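Side-chain contacts in transcriptional regulator, LacI family (Corynebacterium glutamicum, PDB 3H5T), which probably activates transcription of the inositol phosphate synthase gene in an inositol-dependent way, binding a palindromic promoter motif and helping to regulate cell wall biogenesis: residues S22-T25 against V26-Y30; I44-T47 against A48-M51. All coordinates share one frame; numbering follows the deposited sequence.

Contact 1 of 2, residues S22-T25 against V26-Y30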
# COMPACT_ATOMS: atom_id res chain seq x y z
N SER A 22 7.68 -37.01 -27.10
CA SER A 22 7.07 -35.77 -27.59
C SER A 22 6.29 -35.05 -26.50
O SER A 22 5.89 -35.65 -25.50
CB SER A 22 6.16 -36.07 -28.77
OG SER A 22 6.91 -36.54 -29.89
N ARG A 23 6.06 -33.75 -26.68
CA ARG A 23 5.30 -33.02 -25.68
C ARG A 23 3.86 -33.54 -25.67
O ARG A 23 3.20 -33.52 -24.64
CB ARG A 23 5.31 -31.52 -25.96
CG ARG A 23 4.39 -31.11 -27.06
CD ARG A 23 4.20 -29.62 -27.11
NE ARG A 23 3.04 -29.29 -27.93
CZ ARG A 23 2.73 -28.07 -28.34
NH1 ARG A 23 3.49 -27.04 -28.01
NH2 ARG A 23 1.65 -27.89 -29.08
N THR A 24 3.38 -34.01 -26.82
CA THR A 24 2.03 -34.55 -26.90
C THR A 24 2.00 -35.86 -26.10
O THR A 24 0.99 -36.19 -25.47
CB THR A 24 1.60 -34.82 -28.36
OG1 THR A 24 1.59 -33.59 -29.09
CG2 THR A 24 0.21 -35.43 -28.42
N THR A 25 3.12 -36.59 -26.11
CA THR A 25 3.22 -37.83 -25.37
C THR A 25 2.97 -37.51 -23.90
O THR A 25 2.16 -38.16 -23.23
CB THR A 25 4.64 -38.46 -25.46
OG1 THR A 25 5.09 -38.47 -26.82
CG2 THR A 25 4.60 -39.89 -24.95
N VAL A 26 3.65 -36.47 -23.42
CA VAL A 26 3.53 -36.03 -22.03
C VAL A 26 2.10 -35.59 -21.73
O VAL A 26 1.54 -35.90 -20.68
CB VAL A 26 4.49 -34.84 -21.72
CG1 VAL A 26 4.28 -34.34 -20.28
CG2 VAL A 26 5.93 -35.28 -21.92
N SER A 27 1.50 -34.85 -22.67
CA SER A 27 0.13 -34.38 -22.50
C SER A 27 -0.84 -35.56 -22.36
O SER A 27 -1.69 -35.56 -21.46
CB SER A 27 -0.27 -33.52 -23.70
OG SER A 27 -1.52 -32.91 -23.47
N ASN A 28 -0.72 -36.55 -23.24
CA ASN A 28 -1.60 -37.71 -23.19
C ASN A 28 -1.56 -38.35 -21.81
O ASN A 28 -2.56 -38.86 -21.32
CB ASN A 28 -1.19 -38.73 -24.25
CG ASN A 28 -1.45 -38.23 -25.65
OD1 ASN A 28 -2.23 -37.31 -25.85
ND2 ASN A 28 -0.80 -38.84 -26.64
N ALA A 29 -0.40 -38.31 -21.17
CA ALA A 29 -0.25 -38.87 -19.84
C ALA A 29 -1.27 -38.23 -18.91
O ALA A 29 -1.75 -38.87 -17.98
CB ALA A 29 1.16 -38.62 -19.33
N TYR A 30 -1.61 -36.97 -19.18
CA TYR A 30 -2.57 -36.22 -18.37
C TYR A 30 -4.01 -36.22 -18.85
O TYR A 30 -4.92 -36.36 -18.03
CB TYR A 30 -2.10 -34.76 -18.23
CG TYR A 30 -0.88 -34.60 -17.35
CD1 TYR A 30 -1.01 -34.48 -15.97
CD2 TYR A 30 0.40 -34.64 -17.89
CE1 TYR A 30 0.11 -34.41 -15.15
CE2 TYR A 30 1.53 -34.56 -17.08
CZ TYR A 30 1.37 -34.45 -15.71
OH TYR A 30 2.47 -34.41 -14.89
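Thr24 and Asn28 meet one turn apart on helix 23-31, by backbone and side chain at once. Four main-chain bonds of the i to i+4 kind tie the two halves: Val26 N to Ser22 O, Ser27 N to Arg23 O, Asn28 N to Thr24 O and Ala29 N to Thr25 O. Asn28 N to Thr24 O is the shortest of the four, 2.8 Å, and the straightest, 166°.

At the start of the helix Thr25 OG1, set beside its own backbone N by a chi1 of -47°, turns back to accept from Ser22 N at 3.0 Å. Ser27 OG bonds Asn31 OD1, one turn further on.

The remaining contacts are van der Waals. Thr24 CG2 lies 4.0 Å from both Asn28 OD1 and Asn28 ND2, the two side chains crossing at a slant. Val26 CG2 rests 3.6 Å from Ser22 O; the side chain also packs on Leu12, Ile15 and Ala16 of helix 11-19 and on Ile44.

Helix 23-31 is the second helix of the helix-turn-helix, the recognition helix. Its chemistry is two-sided: Val26 and Ala29 anchor it in the domain, whereas Arg23 and Thr24 leave polar groups on the exposed face, consistent with reading DNA.

Contact 2 of 2, residues I44-T47 against A48-M51; sequences ILDT and AEDM
Asp46 and Glu49 run side by side from helix 38-50 and point the same way, their carboxylate planes only 19° apart. Asp46 OD1 stands 3.8 Å from Glu49 OE1, a pairing of like charges that probably costs some energy at this solvent-facing side. For Asp50, a chi1 of -57° sets CG beside its own backbone N and folds the carboxylate back near Asp46 O, an acceptor beside an acceptor and no bond. On another side of the helix Thr47 lies alongside Met51, with CG2 4.2 Å from the methyl CE, a loose apolar touch.

Beneath these side chains the backbone is joined by i to i+4 bonds. Ala48 N donates to Ile44 O and Glu49 N to Leu45 O, both at 3.0 Å, and Asp50 N reaches Asp46 O. The next bond, Met51 N to Thr47 O, is weak at 3.3 Å and 128°.

Further out, Gln42 NE2 donates to Asp46 OD1, and Thr47 OG1 is hydrogen-bonded to Arg43 O, one turn back. Asp50 has a long, weak ion pair with Lys18 as its charge partner. Ile44 and Ala48 face inward, Ile44 onto Val26 and Ala29, Ala48 onto Ile15 and Tyr30. Residues 44-51 belong to the C-terminal part of the third helix of a LacI-type DNA-binding domain, which packs across both helices of the helix-turn-helix to close its three-helix bundle.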
# COMPACT_ATOMS: atom_id res chain seq x y z
N ILE A 44 6.22 -40.71 -16.95
CA ILE A 44 5.98 -39.30 -17.24
C ILE A 44 5.50 -38.60 -15.98
O ILE A 44 5.93 -37.49 -15.67
CB ILE A 44 4.93 -39.15 -18.37
CG1 ILE A 44 5.55 -39.57 -19.70
CG2 ILE A 44 4.42 -37.70 -18.43
CD1 ILE A 44 4.53 -39.77 -20.79
N LEU A 45 4.60 -39.25 -15.25
CA LEU A 45 4.07 -38.68 -14.01
C LEU A 45 5.14 -38.54 -12.93
O LEU A 45 5.20 -37.51 -12.24
CB LEU A 45 2.92 -39.55 -13.49
CG LEU A 45 1.67 -39.56 -14.37
CD1 LEU A 45 0.57 -40.34 -13.64
CD2 LEU A 45 1.21 -38.12 -14.65
N ASP A 46 5.99 -39.55 -12.76
CA ASP A 46 7.04 -39.50 -11.76
C ASP A 46 8.09 -38.47 -12.14
O ASP A 46 8.60 -37.76 -11.27
CB ASP A 46 7.71 -40.86 -11.58
CG ASP A 46 6.75 -41.91 -11.03
OD1 ASP A 46 5.80 -41.55 -10.31
OD2 ASP A 46 6.98 -43.10 -11.31
N THR A 47 8.42 -38.39 -13.42
CA THR A 47 9.38 -37.40 -13.89
C THR A 47 8.82 -36.00 -13.61
O THR A 47 9.56 -35.07 -13.30
CB THR A 47 9.67 -37.55 -15.41
OG1 THR A 47 10.37 -38.78 -15.65
CG2 THR A 47 10.50 -36.40 -15.91
N ALA A 48 7.50 -35.85 -13.70
CA ALA A 48 6.86 -34.57 -13.43
C ALA A 48 7.00 -34.28 -11.93
O ALA A 48 7.22 -33.15 -11.51
CB ALA A 48 5.39 -34.63 -13.81
N GLU A 49 6.88 -35.33 -11.13
CA GLU A 49 7.00 -35.21 -9.69
C GLU A 49 8.40 -34.75 -9.31
O GLU A 49 8.55 -33.82 -8.52
CB GLU A 49 6.67 -36.55 -9.05
CG GLU A 49 6.76 -36.61 -7.55
CD GLU A 49 6.11 -37.87 -7.02
OE1 GLU A 49 6.33 -38.95 -7.61
OE2 GLU A 49 5.39 -37.79 -6.00
N ASP A 50 9.41 -35.40 -9.88
CA ASP A 50 10.81 -35.06 -9.61
C ASP A 50 11.07 -33.59 -9.93
O ASP A 50 11.97 -32.95 -9.37
CB ASP A 50 11.75 -35.91 -10.47
CG ASP A 50 11.56 -37.40 -10.26
OD1 ASP A 50 11.37 -37.82 -9.09
OD2 ASP A 50 11.61 -38.16 -11.25
N MET A 51 10.25 -33.06 -10.82
CA MET A 51 10.38 -31.68 -11.29
C MET A 51 9.57 -30.70 -10.45
O MET A 51 9.66 -29.49 -10.65
CB MET A 51 9.91 -31.64 -12.74
CG MET A 51 10.49 -30.54 -13.58
SD MET A 51 10.02 -30.89 -15.28
CE MET A 51 11.19 -32.27 -15.64

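Contacts 1 and 2 lie in the same small DNA-binding domain, on successive helices, with centres about 12 Å apart. Each pairs a buried face with an exposed one, and the buried faces meet where Ala29 CB is 3.5 Å from Ile44 CG2. At the more exposed margin of this packing, Tyr30 CZ is 3.8 Å from Leu45 CD2. Their outer surfaces differ. Contact 1 bears hydroxyls, an amide and an arginine, with one side-chain bond at the helix start; contact 2 bears three carboxylates, Asp46, Glu49 and Asp50. The difference fits their places: residues 22-30 belong to the helix-turn-helix, whereas residues 44-51 form part of the helix packed against it.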